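Local coordinates for protein voltage-sensor containing phosphatase (Ciona intestinalis, PDB 3V0D) that probably removes phosphate from membrane phosphoinositides through a PTEN-like phosphatase domain and C2 domain placed under the control of a voltage sensor, at residues Asp21-Asp26 and Ile52-Arg57; Met37-Ser42 and Arg76-Thr81; Ala211-Gly216 and Ile322-Phe327; Arg283-Cys288 and Ile311-Lys316; Ser297-Asp302 and Leu331-Ala336. The protein carries 1 engineered substitution. All coordinates share one frame; numbering follows the deposited sequence. Where two conformers were deposited one is given.

Contact 1: Asp21-Asp26 and Ile52-Arg57; sequences DGFDLD and IGEVSR
Arg57 lays its guanidinium flat over one face of the Phe23 ring, the two centres 4.0 Å apart and the planes only 13° from parallel. The overlap is off-centre: Arg57 NH1 sits above the rim of the ring, 3.3 Å from Phe23 CE2. A planar cation suits this place, since it can spread over an aromatic face and still use its N-H groups at its own edge. There NH1 reaches Gly22 O at 3.1 Å, a weak and bent hydrogen bond. Farther along, Leu25 adds an apolar touch, its CD2 lying 4.1 Å from Val55 CG2, while the same methyl also rests on the CB of Glu54.

The pose of the arginine is set from within its own helix. A bend at chi3 (73°) brings the guanidinium back alongside Glu54, one turn earlier, which it grips side-on: Arg57 NH1 meets Glu54 OE1 at 2.9 Å and Arg57 NE meets Glu54 OE2 at the same 2.9 Å. This two-point salt bridge limits rotation of the guanidinium and probably helps keep it nearly parallel to the ring. One water links Arg57 NH2 to Asp21 O, and another, 2.7 Å from Glu54 OE1, carries the link on to the backbone N of Asp24. Phe58 meets Phe23 edge-to-face, and Asp21 forms a salt bridge with Lys62 later in the helix. Helix 52-62 is thus fastened to the short strand 23-25 of the N-terminal hairpin 17-25, at the outer end of the phosphatase domain, by a guanidinium-on-ring stack braced by an i, i+3 salt bridge.

Contact 2: Met37-Ser42 and Arg76-Thr81; sequences MSFPSS and RGYDET
Phe39 can be followed outward past Arg76 and Tyr78. Its CB lies 4.0 Å from Arg76 NH2, and CG is nearer to that nitrogen, at 3.7 Å. With CG anti to the backbone N (chi1 -164°), the ring extends alongside the guanidinium, which stacks on one face with the planes 10° apart; Phe39 CD2 is 3.9 Å from Arg76 CZ, giving a cation-pi contact over the face. Arg76 was modelled in two conformations, so this stack describes one of them. The opposite face is met near its rim by CD of the next residue, Pro40.

At the far end the ring edge points into the backbone of the other segment: Phe39 CE1 comes 3.5 Å from Arg76 O, near the ring plane, where the slightly positive C-H groups suit a carbonyl oxygen. The tip, Phe39 CZ, meets Tyr78 CD2 at 3.6 Å in an offset edge-to-face pair in which Tyr78 turns its edge toward the Phe39 face, planes at 78°. Tyr78 CE2 packs 3.7 Å from Pro40 CG, a rigid apolar surface that suits an aromatic neighbour.

The hydroxyl of Tyr78 hydrogen-bonds His125 NE2, and the His125 ring also meets Phe39 nearly at right angles. His125 ends strand 121-125 and opens the P-loop of this phosphatase family. That strand runs parallel to strands 34-41 and 67-73; Phe39 also touches Asn71 and Cys73 of strand 67-73, while Tyr78 and Pro40 both lean on Ile52 of helix 52-62.

Contact 3: Ala211-Gly216 and Ile322-Phe327; sequences AIQGVG and IYRDNF
Val215 fills the apolar centre with its two methyl groups. CG2 lies 4.2 Å from Ile322 CG2 and also approaches Phe327 CE1, whereas Val215 CG1 turns to Tyr323 CE2. A branched side chain suits this spot because each methyl can serve a different neighbour. Ala211 continues the apolar patch, its CB 4.2 Å from Phe327 CB; the small methyl also lets the amide of Asn326 come close, with ND2 3.5 Å from that CB.

Both segments are connecting loops of the PTEN-type C2 beta-sandwich, and each contains a tight turn. Ile212 to Val215 form a type II turn, with Gly214 at the third position, where its positive phi (82°) is easily adopted without a CB. Arg324 to Phe327 form a type I turn leading into strand 328-335.

Arg324 bridges the two turns at the polar edge. Its guanidinium is sandwiched, with the Ala211 methyl against one face and the Gln213 amide stacked on the other; Gln213 OE1 stands 3.5 Å from Arg324 NH2. Gln213 was modelled in two conformations, and the stack is that of one of them. Arg324 NH2 donates to Gln213 O at 3.0 Å in a nearly straight bond (163°), and a salt bridge to Asp254 takes the same nitrogen. One water joins Ala211 O, Ile322 O and Arg324 N. Another links Gln213 O, 2.7 Å away, to Ile322 O and accepts from Arg324 NE.

Contact 4: Arg283-Cys288 and Ile311-Lys316; sequences RGYDNC and IDNPHK
Asn313 makes the main polar link, presenting its amide to the backbone of Tyr285 through both ends. Its OD1 accepts from Tyr285 N at 2.9 Å, the donor standing above the carbonyl plane of the amide, while its ND2 gives an almost perfectly straight bond (178°) to Tyr285 O at 3.1 Å, on a lone pair and in the amide plane. Asparagine suits the task because one short side chain supplies both a donor and an acceptor. Pro289 O is a further acceptor for ND2.

A hydrogen bond between side chains adds to this: the extended chain of Lys316 crosses the tyrosine at about a right angle, and NZ donates to Tyr285 OH at 2.9 Å. Within its own segment, Asn313 is steadied by its backbone N, which donates to His315 ND1 at 2.9 Å in the imidazole plane, and by the type I turn running from Asn313 to Lys316.

Packing is subordinate. The amide lies close against Gly284, with Asn313 ND2 3.4 Å from Gly284 CA; a CB here would run into the amide, so glycine suits the place. Tyr285 CE2 comes 4.3 Å from His315 CE1, at the edge of the imidazole.

The two loops of the C2 domain lie beside strand 290-295, where Tyr291 packs on Tyr285 and Asn313, and meet the phosphatase domain: His95 stacks on the Tyr285 ring, Asn96 hydrogen-bonds Asp286, and Asp312 reaches Ser177 of helix 176-191.

Contact 5: Ser297-Asp302 and Leu331-Ala336; sequences SLVEGD and LTFSDA
Edge-strand pairing in the C2 beta-sandwich begins here: the loop 297-302 leads into strand 303-307, an edge strand of the five-stranded sheet, which runs antiparallel to strand 328-335. Asp302, just before the edge strand, already takes part, its O accepting from Phe333 N at 2.8 Å in a fairly straight bond (158°). The same oxygen lies 3.5 Å from Thr332 CA, a CA-H...O contact that often accompanies such pairing in sheets. The bond is backbone to backbone, and so makes no demand on the aspartate side chain. Gly301 takes a positive phi (67°), a backbone shape that residues with a CB adopt less readily.

The apolar end of the contact is closed by Phe333 and Val299. Phe333 is directed to the interior of the sandwich, where the Phe294 ring of strand 290-295 meets it and Val204 of strand 202-210 touches it. Val299 suits the site because its fork of two methyls can straddle an aromatic carbon. At chi1 169° the CG1 branch swings away from the amide nitrogen, and both methyls close on one corner of the ring: Phe333 CE1 lies 3.7 Å from Val299 CG1 and 3.9 Å from Val299 CG2.

In the fold
The first two contacts belong to the phosphatase domain and the other three to the C2 domain. Contacts 1 and 2 have centres 12 Å apart and alternate along the chain; they meet at the start of helix 52-62, where Ile52 N probably hydrogen-bonds Ser41 O. Contacts 3 and 4 also touch, through Tyr323 and Phe327 against Pro314 and Ile311, with contact 4 falling between the segments of contact 3 in sequence. Segment 322-327 leads directly into strand 328-335, which carries contact 5, yet contacts 3 and 5 have centres about 25 Å apart. Contact 4 alone sits where the two domains meet; the centres of contacts 1 and 5 are about 48 Å apart, on opposite sides of the chain's centre.

Contact 1: Asp21-Asp26 and Ile52-Arg57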
# COMPACT_ATOMS: atom_id res chain seq x y z
N ASP A 21 24.36 21.64 8.08
CA ASP A 21 24.48 22.83 7.23
C ASP A 21 23.31 23.80 7.36
O ASP A 21 22.88 24.40 6.37
CB ASP A 21 24.69 22.42 5.76
CG ASP A 21 25.87 21.50 5.58
OD1 ASP A 21 25.74 20.51 4.82
OD2 ASP A 21 26.93 21.74 6.20
N GLY A 22 22.80 23.95 8.57
CA GLY A 22 21.72 24.88 8.85
C GLY A 22 20.33 24.38 8.51
O GLY A 22 19.39 25.18 8.45
N PHE A 23 20.19 23.08 8.28
CA PHE A 23 18.89 22.43 8.08
C PHE A 23 18.61 21.47 9.22
O PHE A 23 19.54 20.90 9.82
CB PHE A 23 18.85 21.66 6.76
CG PHE A 23 18.95 22.54 5.55
CD1 PHE A 23 20.17 22.73 4.91
CD2 PHE A 23 17.82 23.20 5.07
CE1 PHE A 23 20.26 23.56 3.79
CE2 PHE A 23 17.90 24.02 3.94
CZ PHE A 23 19.11 24.21 3.31
N ASP A 24 17.34 21.31 9.52
CA ASP A 24 16.89 20.35 10.50
C ASP A 24 15.58 19.80 9.97
O ASP A 24 14.53 20.40 10.19
CB ASP A 24 16.72 21.01 11.87
CG ASP A 24 16.50 20.00 12.98
OD1 ASP A 24 16.68 20.39 14.16
OD2 ASP A 24 16.16 18.84 12.70
N LEU A 25 15.66 18.68 9.25
CA LEU A 25 14.51 18.14 8.52
C LEU A 25 14.35 16.64 8.71
O LEU A 25 15.34 15.91 8.87
CB LEU A 25 14.64 18.45 7.02
CG LEU A 25 14.59 19.93 6.61
CD1 LEU A 25 15.00 20.09 5.15
CD2 LEU A 25 13.20 20.53 6.84
N ASP A 26 13.10 16.18 8.65
CA ASP A 26 12.77 14.76 8.57
C ASP A 26 12.97 14.34 7.11
O ASP A 26 12.08 14.49 6.27
CB ASP A 26 11.33 14.53 9.04
CG ASP A 26 10.95 13.06 9.14
OD1 ASP A 26 11.72 12.19 8.71
OD2 ASP A 26 9.87 12.78 9.72
N ILE A 52 7.63 23.90 4.50
CA ILE A 52 7.84 23.87 3.05
C ILE A 52 8.92 24.85 2.57
O ILE A 52 9.67 24.53 1.66
CB ILE A 52 6.52 24.07 2.27
CG1 ILE A 52 6.72 23.84 0.78
CG2 ILE A 52 5.91 25.46 2.56
CD1 ILE A 52 5.42 23.54 0.04
N GLY A 53 9.02 26.02 3.21
CA GLY A 53 10.08 26.96 2.89
C GLY A 53 11.46 26.37 3.09
O GLY A 53 12.37 26.60 2.29
N GLU A 54 11.64 25.60 4.17
CA GLU A 54 12.92 24.96 4.44
C GLU A 54 13.20 23.80 3.50
O GLU A 54 14.33 23.60 3.07
CB GLU A 54 13.00 24.51 5.91
CG GLU A 54 13.23 25.67 6.87
CD GLU A 54 14.58 26.29 6.61
OE1 GLU A 54 15.59 25.67 6.99
OE2 GLU A 54 14.64 27.36 5.97
N VAL A 55 12.18 23.02 3.16
CA VAL A 55 12.37 21.90 2.24
C VAL A 55 12.72 22.43 0.85
O VAL A 55 13.65 21.92 0.19
CB VAL A 55 11.12 21.00 2.19
CG1 VAL A 55 11.36 19.78 1.28
CG2 VAL A 55 10.77 20.51 3.59
N SER A 56 12.01 23.46 0.40
CA SER A 56 12.32 24.00 -0.92
C SER A 56 13.71 24.64 -0.95
O SER A 56 14.47 24.46 -1.91
CB SER A 56 11.23 24.91 -1.44
OG SER A 56 11.05 25.96 -0.54
N ARG A 57 14.08 25.35 0.13
CA ARG A 57 15.44 25.87 0.27
C ARG A 57 16.49 24.76 0.21
O ARG A 57 17.53 24.91 -0.42
CB ARG A 57 15.58 26.69 1.57
CG ARG A 57 16.91 27.42 1.72
CD ARG A 57 16.91 28.34 2.93
NE ARG A 57 16.99 27.64 4.22
CZ ARG A 57 18.13 27.27 4.80
NH1 ARG A 57 18.10 26.66 5.99
NH2 ARG A 57 19.30 27.50 4.22
O HOH W 1 21.38 26.69 5.89
O HOH W 2 15.54 23.43 8.44

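Contact 2: Met37-Ser42 and Arg76-Thr81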
# COMPACT_ATOMS: atom_id res chain seq x y z
N MET A 37 11.20 11.45 2.58
CA MET A 37 10.96 12.52 3.55
C MET A 37 9.48 12.61 3.90
O MET A 37 8.63 11.98 3.24
CB MET A 37 11.52 13.86 3.03
CG MET A 37 10.79 14.33 1.78
SD MET A 37 11.60 15.79 1.10
CE MET A 37 10.45 16.19 -0.23
N SER A 38 9.17 13.38 4.93
CA SER A 38 7.79 13.63 5.33
C SER A 38 7.19 14.80 4.54
O SER A 38 7.84 15.37 3.65
CB SER A 38 7.73 13.85 6.84
OG SER A 38 8.58 14.89 7.21
N PHE A 39 5.94 15.13 4.86
CA PHE A 39 5.22 16.10 4.07
C PHE A 39 5.79 17.53 4.22
O PHE A 39 6.05 17.97 5.35
CB PHE A 39 3.76 16.12 4.51
CG PHE A 39 2.85 16.80 3.54
CD1 PHE A 39 2.31 16.08 2.48
CD2 PHE A 39 2.50 18.14 3.66
CE1 PHE A 39 1.47 16.66 1.55
CE2 PHE A 39 1.63 18.74 2.72
CZ PHE A 39 1.13 17.99 1.67
N PRO A 40 5.99 18.27 3.11
CA PRO A 40 6.45 19.67 3.22
C PRO A 40 5.26 20.52 3.63
O PRO A 40 4.35 20.78 2.82
CB PRO A 40 6.95 20.01 1.81
CG PRO A 40 6.49 18.97 0.91
CD PRO A 40 5.87 17.85 1.71
N SER A 41 5.27 20.96 4.89
CA SER A 41 4.08 21.48 5.53
C SER A 41 3.95 23.00 5.44
O SER A 41 4.94 23.72 5.29
CB SER A 41 4.09 21.02 6.98
OG SER A 41 4.16 19.61 7.03
N SER A 42 2.71 23.47 5.55
CA SER A 42 2.36 24.87 5.40
C SER A 42 2.88 25.69 6.54
O SER A 42 2.93 25.21 7.69
CB SER A 42 0.83 25.04 5.29
OG SER A 42 0.17 24.57 6.45
N ARG A 76 -3.66 15.72 0.13
CA ARG A 76 -3.15 17.09 0.25
C ARG A 76 -2.07 17.35 -0.77
O ARG A 76 -1.11 16.57 -0.87
CB ARG A 76 -2.52 17.36 1.65
CG ARG A 76 -3.46 17.54 2.82
CD ARG A 76 -2.67 18.04 4.03
NE ARG A 76 -1.70 17.06 4.54
CZ ARG A 76 -0.82 17.30 5.51
NH1 ARG A 76 -0.75 18.51 6.07
NH2 ARG A 76 0.00 16.34 5.92
N GLY A 77 -2.23 18.45 -1.53
CA GLY A 77 -1.13 19.05 -2.29
C GLY A 77 -0.64 20.30 -1.58
O GLY A 77 -0.81 20.49 -0.39
N TYR A 78 0.02 21.16 -2.35
CA TYR A 78 0.66 22.37 -1.86
C TYR A 78 1.04 23.21 -3.08
O TYR A 78 0.85 22.77 -4.22
CB TYR A 78 1.90 22.09 -0.97
CG TYR A 78 2.84 21.02 -1.48
CD1 TYR A 78 3.78 21.27 -2.48
CD2 TYR A 78 2.80 19.75 -0.93
CE1 TYR A 78 4.64 20.27 -2.93
CE2 TYR A 78 3.64 18.77 -1.37
CZ TYR A 78 4.57 19.02 -2.35
OH TYR A 78 5.44 18.04 -2.78
N ASP A 79 1.58 24.40 -2.83
CA ASP A 79 2.08 25.28 -3.89
C ASP A 79 3.36 24.70 -4.49
O ASP A 79 4.46 24.85 -3.94
CB ASP A 79 2.33 26.67 -3.30
CG ASP A 79 2.94 27.63 -4.29
OD1 ASP A 79 3.04 27.27 -5.48
OD2 ASP A 79 3.31 28.74 -3.87
N GLU A 80 3.21 24.05 -5.63
CA GLU A 80 4.34 23.35 -6.26
C GLU A 80 5.33 24.30 -6.89
O GLU A 80 6.45 23.91 -7.23
CB GLU A 80 3.83 22.33 -7.27
CG GLU A 80 2.99 21.25 -6.59
CD GLU A 80 2.35 20.25 -7.53
OE1 GLU A 80 2.50 20.41 -8.76
OE2 GLU A 80 1.68 19.33 -7.03
N THR A 81 4.93 25.57 -7.06
CA THR A 81 5.87 26.57 -7.54
C THR A 81 6.98 26.85 -6.53
O THR A 81 8.06 27.30 -6.92
CB THR A 81 5.12 27.80 -8.07
OG1 THR A 81 4.19 27.34 -9.09
CG2 THR A 81 6.07 28.83 -8.67

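Contact 3: Ala211-Gly216 and Ile322-Phe327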
# COMPACT_ATOMS: atom_id res chain seq x y z
N ALA A 211 -10.58 -19.53 10.99
CA ALA A 211 -10.29 -19.07 12.36
C ALA A 211 -11.20 -17.93 12.75
O ALA A 211 -10.76 -16.90 13.27
CB ALA A 211 -8.79 -18.74 12.57
N ILE A 212 -12.49 -18.17 12.61
CA ILE A 212 -13.47 -17.11 12.88
C ILE A 212 -13.79 -16.94 14.38
O ILE A 212 -14.19 -15.86 14.80
CB ILE A 212 -14.74 -17.31 12.00
CG1 ILE A 212 -15.63 -16.05 11.96
CG2 ILE A 212 -15.56 -18.53 12.43
CD1 ILE A 212 -15.01 -14.88 11.22
N GLN A 213 -13.61 -17.99 15.19
CA GLN A 213 -13.88 -17.86 16.62
C GLN A 213 -13.08 -16.69 17.20
O GLN A 213 -11.90 -16.54 16.88
CB GLN A 213 -13.57 -19.18 17.34
CG GLN A 213 -13.35 -19.10 18.88
CD GLN A 213 -11.87 -19.02 19.25
OE1 GLN A 213 -11.14 -20.01 19.14
NE2 GLN A 213 -11.44 -17.87 19.73
N GLY A 214 -13.74 -15.88 18.04
CA GLY A 214 -13.11 -14.75 18.70
C GLY A 214 -13.03 -13.50 17.84
O GLY A 214 -12.60 -12.46 18.34
N VAL A 215 -13.43 -13.59 16.56
CA VAL A 215 -13.43 -12.45 15.64
C VAL A 215 -14.86 -11.91 15.59
O VAL A 215 -15.75 -12.55 15.04
CB VAL A 215 -12.95 -12.88 14.21
CG1 VAL A 215 -12.96 -11.66 13.29
CG2 VAL A 215 -11.55 -13.50 14.28
N GLY A 216 -15.09 -10.76 16.22
CA GLY A 216 -16.46 -10.23 16.35
C GLY A 216 -17.34 -11.22 17.09
O GLY A 216 -16.98 -11.69 18.18
N ILE A 322 -6.67 -11.81 18.52
CA ILE A 322 -7.93 -11.86 17.78
C ILE A 322 -7.75 -12.64 16.48
O ILE A 322 -8.52 -13.56 16.20
CB ILE A 322 -8.50 -10.45 17.52
CG1 ILE A 322 -8.93 -9.81 18.85
CG2 ILE A 322 -9.68 -10.51 16.55
CD1 ILE A 322 -9.58 -8.45 18.72
N TYR A 323 -6.75 -12.26 15.69
CA TYR A 323 -6.47 -12.96 14.44
C TYR A 323 -5.39 -13.98 14.74
O TYR A 323 -4.23 -13.62 14.87
CB TYR A 323 -6.03 -11.98 13.33
CG TYR A 323 -7.02 -10.86 13.13
CD1 TYR A 323 -6.73 -9.59 13.59
CD2 TYR A 323 -8.26 -11.08 12.52
CE1 TYR A 323 -7.65 -8.55 13.44
CE2 TYR A 323 -9.18 -10.04 12.35
CZ TYR A 323 -8.88 -8.80 12.83
OH TYR A 323 -9.80 -7.80 12.68
N ARG A 324 -5.80 -15.23 14.87
CA ARG A 324 -4.88 -16.31 15.22
C ARG A 324 -4.08 -16.76 14.01
O ARG A 324 -4.30 -16.28 12.88
CB ARG A 324 -5.68 -17.45 15.87
CG ARG A 324 -6.25 -17.04 17.22
CD ARG A 324 -7.21 -18.10 17.79
NE ARG A 324 -8.52 -18.05 17.14
CZ ARG A 324 -9.06 -19.02 16.41
NH1 ARG A 324 -8.43 -20.19 16.24
NH2 ARG A 324 -10.27 -18.85 15.90
N ASP A 325 -3.10 -17.64 14.23
CA ASP A 325 -2.13 -17.89 13.15
C ASP A 325 -2.72 -18.54 11.90
O ASP A 325 -2.15 -18.41 10.82
CB ASP A 325 -0.86 -18.60 13.64
CG ASP A 325 -1.12 -19.95 14.24
OD1 ASP A 325 -2.18 -20.56 14.01
OD2 ASP A 325 -0.21 -20.43 14.94
N ASN A 326 -3.88 -19.17 12.04
CA ASN A 326 -4.58 -19.80 10.93
C ASN A 326 -5.72 -18.94 10.36
O ASN A 326 -6.52 -19.44 9.56
CB ASN A 326 -5.08 -21.20 11.28
CG ASN A 326 -6.06 -21.21 12.45
OD1 ASN A 326 -7.03 -21.98 12.43
ND2 ASN A 326 -5.80 -20.41 13.48
N PHE A 327 -5.78 -17.67 10.77
CA PHE A 327 -6.75 -16.74 10.17
C PHE A 327 -6.35 -16.46 8.72
O PHE A 327 -5.24 -16.02 8.44
CB PHE A 327 -6.76 -15.45 10.97
CG PHE A 327 -7.74 -14.44 10.43
CD1 PHE A 327 -9.08 -14.52 10.79
CD2 PHE A 327 -7.34 -13.39 9.60
CE1 PHE A 327 -10.00 -13.60 10.30
CE2 PHE A 327 -8.25 -12.46 9.12
CZ PHE A 327 -9.58 -12.56 9.47
O HOH W 3 -8.59 -15.78 14.45
O HOH W 4 -9.71 -15.42 17.87

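Contact 4: Arg283-Cys288 and Ile311-Lys316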
# COMPACT_ATOMS: atom_id res chain seq x y z
N ARG A 283 -11.14 -1.49 14.97
CA ARG A 283 -10.74 -1.01 13.65
C ARG A 283 -9.27 -0.65 13.64
O ARG A 283 -8.74 -0.14 14.62
CB ARG A 283 -11.58 0.20 13.26
CG ARG A 283 -13.07 -0.05 13.24
CD ARG A 283 -13.84 1.20 12.86
NE ARG A 283 -15.27 0.95 12.97
CZ ARG A 283 -16.23 1.81 12.65
NH1 ARG A 283 -15.93 3.01 12.16
NH2 ARG A 283 -17.51 1.46 12.81
N GLY A 284 -8.60 -0.93 12.53
CA GLY A 284 -7.21 -0.54 12.31
C GLY A 284 -7.16 0.64 11.36
O GLY A 284 -7.93 1.59 11.49
N TYR A 285 -6.29 0.56 10.37
CA TYR A 285 -6.29 1.52 9.29
C TYR A 285 -7.56 1.35 8.47
O TYR A 285 -8.24 0.32 8.51
CB TYR A 285 -5.11 1.26 8.37
CG TYR A 285 -3.73 1.34 8.96
CD1 TYR A 285 -3.40 2.32 9.88
CD2 TYR A 285 -2.75 0.46 8.53
CE1 TYR A 285 -2.08 2.43 10.38
CE2 TYR A 285 -1.46 0.54 9.00
CZ TYR A 285 -1.13 1.52 9.93
OH TYR A 285 0.17 1.61 10.38
N ASP A 286 -7.86 2.38 7.69
CA ASP A 286 -8.95 2.33 6.72
C ASP A 286 -10.32 2.21 7.37
O ASP A 286 -11.29 1.79 6.72
CB ASP A 286 -8.72 1.26 5.65
CG ASP A 286 -9.23 1.69 4.29
OD1 ASP A 286 -8.60 2.59 3.68
OD2 ASP A 286 -10.23 1.12 3.83
N ASN A 287 -10.42 2.61 8.63
CA ASN A 287 -11.68 2.62 9.35
C ASN A 287 -12.43 1.30 9.30
O ASN A 287 -13.65 1.27 9.25
CB ASN A 287 -12.56 3.77 8.84
CG ASN A 287 -13.68 4.10 9.80
OD1 ASN A 287 -13.52 4.00 11.01
ND2 ASN A 287 -14.82 4.47 9.26
N CYS A 288 -11.69 0.20 9.37
CA CYS A 288 -12.34 -1.11 9.42
C CYS A 288 -11.44 -2.13 10.10
O CYS A 288 -10.22 -1.91 10.22
CB CYS A 288 -12.78 -1.58 8.02
SG CYS A 288 -11.42 -1.94 6.89
N ILE A 311 -2.81 -9.66 5.19
CA ILE A 311 -4.05 -8.87 5.24
C ILE A 311 -3.77 -7.59 6.03
O ILE A 311 -3.06 -7.63 7.03
CB ILE A 311 -5.17 -9.71 5.91
CG1 ILE A 311 -5.41 -10.99 5.14
CG2 ILE A 311 -6.48 -8.89 6.03
CD1 ILE A 311 -6.24 -12.06 5.89
N ASP A 312 -4.33 -6.47 5.57
CA ASP A 312 -4.08 -5.19 6.22
C ASP A 312 -4.91 -5.08 7.49
O ASP A 312 -6.14 -5.07 7.48
CB ASP A 312 -4.38 -4.02 5.28
CG ASP A 312 -3.57 -4.08 3.98
OD1 ASP A 312 -4.09 -3.65 2.94
OD2 ASP A 312 -2.40 -4.52 4.05
N ASN A 313 -4.15 -4.94 8.58
CA ASN A 313 -4.52 -4.74 9.99
C ASN A 313 -4.16 -5.98 10.82
O ASN A 313 -3.43 -5.87 11.81
CB ASN A 313 -5.96 -4.24 10.25
CG ASN A 313 -6.19 -2.83 9.70
OD1 ASN A 313 -5.25 -2.05 9.50
ND2 ASN A 313 -7.46 -2.49 9.50
N PRO A 314 -4.59 -7.20 10.40
CA PRO A 314 -4.11 -8.41 11.08
C PRO A 314 -2.61 -8.61 10.89
O PRO A 314 -2.01 -9.38 11.64
CB PRO A 314 -4.89 -9.53 10.37
CG PRO A 314 -6.14 -8.87 9.85
CD PRO A 314 -5.59 -7.53 9.37
N HIS A 315 -1.99 -7.90 9.94
CA HIS A 315 -0.54 -7.97 9.75
C HIS A 315 0.23 -7.45 10.97
O HIS A 315 1.40 -7.80 11.13
CB HIS A 315 -0.11 -7.25 8.46
CG HIS A 315 -0.09 -5.76 8.57
ND1 HIS A 315 -1.24 -5.00 8.63
CD2 HIS A 315 0.94 -4.88 8.59
CE1 HIS A 315 -0.91 -3.72 8.72
NE2 HIS A 315 0.41 -3.62 8.68
N LYS A 316 -0.40 -6.66 11.84
CA LYS A 316 0.24 -6.13 13.04
C LYS A 316 0.08 -7.10 14.21
O LYS A 316 -1.04 -7.48 14.56
CB LYS A 316 -0.32 -4.76 13.41
CG LYS A 316 -0.02 -3.67 12.39
CD LYS A 316 -0.29 -2.29 13.00
CE LYS A 316 0.15 -1.16 12.10
NZ LYS A 316 -0.15 0.12 12.79

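Contact 5: Ser297-Asp302 and Leu331-Ala336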
# COMPACT_ATOMS: atom_id res chain seq x y z
N SER A 297 -5.31 -9.04 -12.72
CA SER A 297 -4.39 -9.61 -13.71
C SER A 297 -3.37 -10.53 -13.13
O SER A 297 -2.75 -11.31 -13.86
CB SER A 297 -3.61 -8.52 -14.39
OG SER A 297 -4.49 -7.72 -15.09
N LEU A 298 -3.15 -10.42 -11.82
CA LEU A 298 -2.11 -11.17 -11.15
C LEU A 298 -2.68 -12.32 -10.34
O LEU A 298 -1.94 -13.09 -9.74
CB LEU A 298 -1.07 -10.28 -10.47
CG LEU A 298 -0.30 -9.40 -11.47
CD1 LEU A 298 0.53 -8.41 -10.70
CD2 LEU A 298 0.60 -10.19 -12.39
N VAL A 299 -4.01 -12.48 -10.37
CA VAL A 299 -4.69 -13.64 -9.78
C VAL A 299 -4.29 -14.90 -10.53
O VAL A 299 -4.23 -14.90 -11.75
CB VAL A 299 -6.23 -13.45 -9.80
CG1 VAL A 299 -6.96 -14.74 -9.42
CG2 VAL A 299 -6.60 -12.36 -8.83
N GLU A 300 -4.04 -15.95 -9.76
CA GLU A 300 -3.74 -17.26 -10.31
C GLU A 300 -4.90 -18.20 -10.07
O GLU A 300 -5.39 -18.35 -8.95
CB GLU A 300 -2.46 -17.81 -9.69
CG GLU A 300 -1.25 -16.90 -9.89
CD GLU A 300 -0.02 -17.38 -9.16
OE1 GLU A 300 0.30 -16.81 -8.10
OE2 GLU A 300 0.62 -18.34 -9.66
N GLY A 301 -5.36 -18.84 -11.14
CA GLY A 301 -6.44 -19.81 -11.04
C GLY A 301 -7.73 -19.12 -10.66
O GLY A 301 -8.01 -18.02 -11.13
N ASP A 302 -8.51 -19.78 -9.80
CA ASP A 302 -9.88 -19.33 -9.51
C ASP A 302 -10.04 -18.69 -8.13
O ASP A 302 -11.17 -18.51 -7.66
CB ASP A 302 -10.87 -20.49 -9.67
CG ASP A 302 -10.75 -21.54 -8.57
OD1 ASP A 302 -9.84 -21.47 -7.72
OD2 ASP A 302 -11.59 -22.46 -8.55
N LEU A 331 -10.83 -15.32 -1.52
CA LEU A 331 -11.84 -14.97 -2.49
C LEU A 331 -11.86 -15.99 -3.59
O LEU A 331 -10.79 -16.37 -4.11
CB LEU A 331 -11.59 -13.60 -3.12
CG LEU A 331 -11.51 -12.42 -2.15
CD1 LEU A 331 -11.20 -11.14 -2.91
CD2 LEU A 331 -12.81 -12.29 -1.38
N THR A 332 -13.05 -16.44 -3.95
CA THR A 332 -13.27 -17.30 -5.12
C THR A 332 -13.80 -16.43 -6.25
O THR A 332 -14.63 -15.54 -6.01
CB THR A 332 -14.26 -18.41 -4.75
OG1 THR A 332 -13.72 -19.15 -3.65
CG2 THR A 332 -14.54 -19.35 -5.92
N PHE A 333 -13.36 -16.71 -7.48
CA PHE A 333 -13.70 -15.91 -8.65
C PHE A 333 -14.31 -16.76 -9.75
O PHE A 333 -13.97 -17.95 -9.90
CB PHE A 333 -12.43 -15.31 -9.28
CG PHE A 333 -11.64 -14.42 -8.36
CD1 PHE A 333 -10.40 -14.81 -7.89
CD2 PHE A 333 -12.13 -13.17 -7.98
CE1 PHE A 333 -9.66 -13.98 -7.06
CE2 PHE A 333 -11.40 -12.33 -7.15
CZ PHE A 333 -10.16 -12.75 -6.68
N SER A 334 -15.14 -16.12 -10.57
CA SER A 334 -15.48 -16.64 -11.88
C SER A 334 -14.82 -15.77 -12.95
O SER A 334 -14.54 -14.58 -12.74
CB SER A 334 -16.99 -16.66 -12.08
OG SER A 334 -17.53 -15.35 -12.07
N ASP A 335 -14.54 -16.39 -14.09
CA ASP A 335 -13.97 -15.72 -15.24
C ASP A 335 -15.05 -14.89 -15.91
O ASP A 335 -16.09 -15.42 -16.31
CB ASP A 335 -13.43 -16.79 -16.20
CG ASP A 335 -13.08 -16.25 -17.59
OD1 ASP A 335 -12.59 -15.11 -17.71
OD2 ASP A 335 -13.26 -17.00 -18.58
N ALA A 336 -14.78 -13.60 -16.10
CA ALA A 336 -15.82 -12.65 -16.53
C ALA A 336 -15.47 -11.96 -17.84
O ALA A 336 -15.95 -10.85 -18.11
CB ALA A 336 -16.10 -11.64 -15.44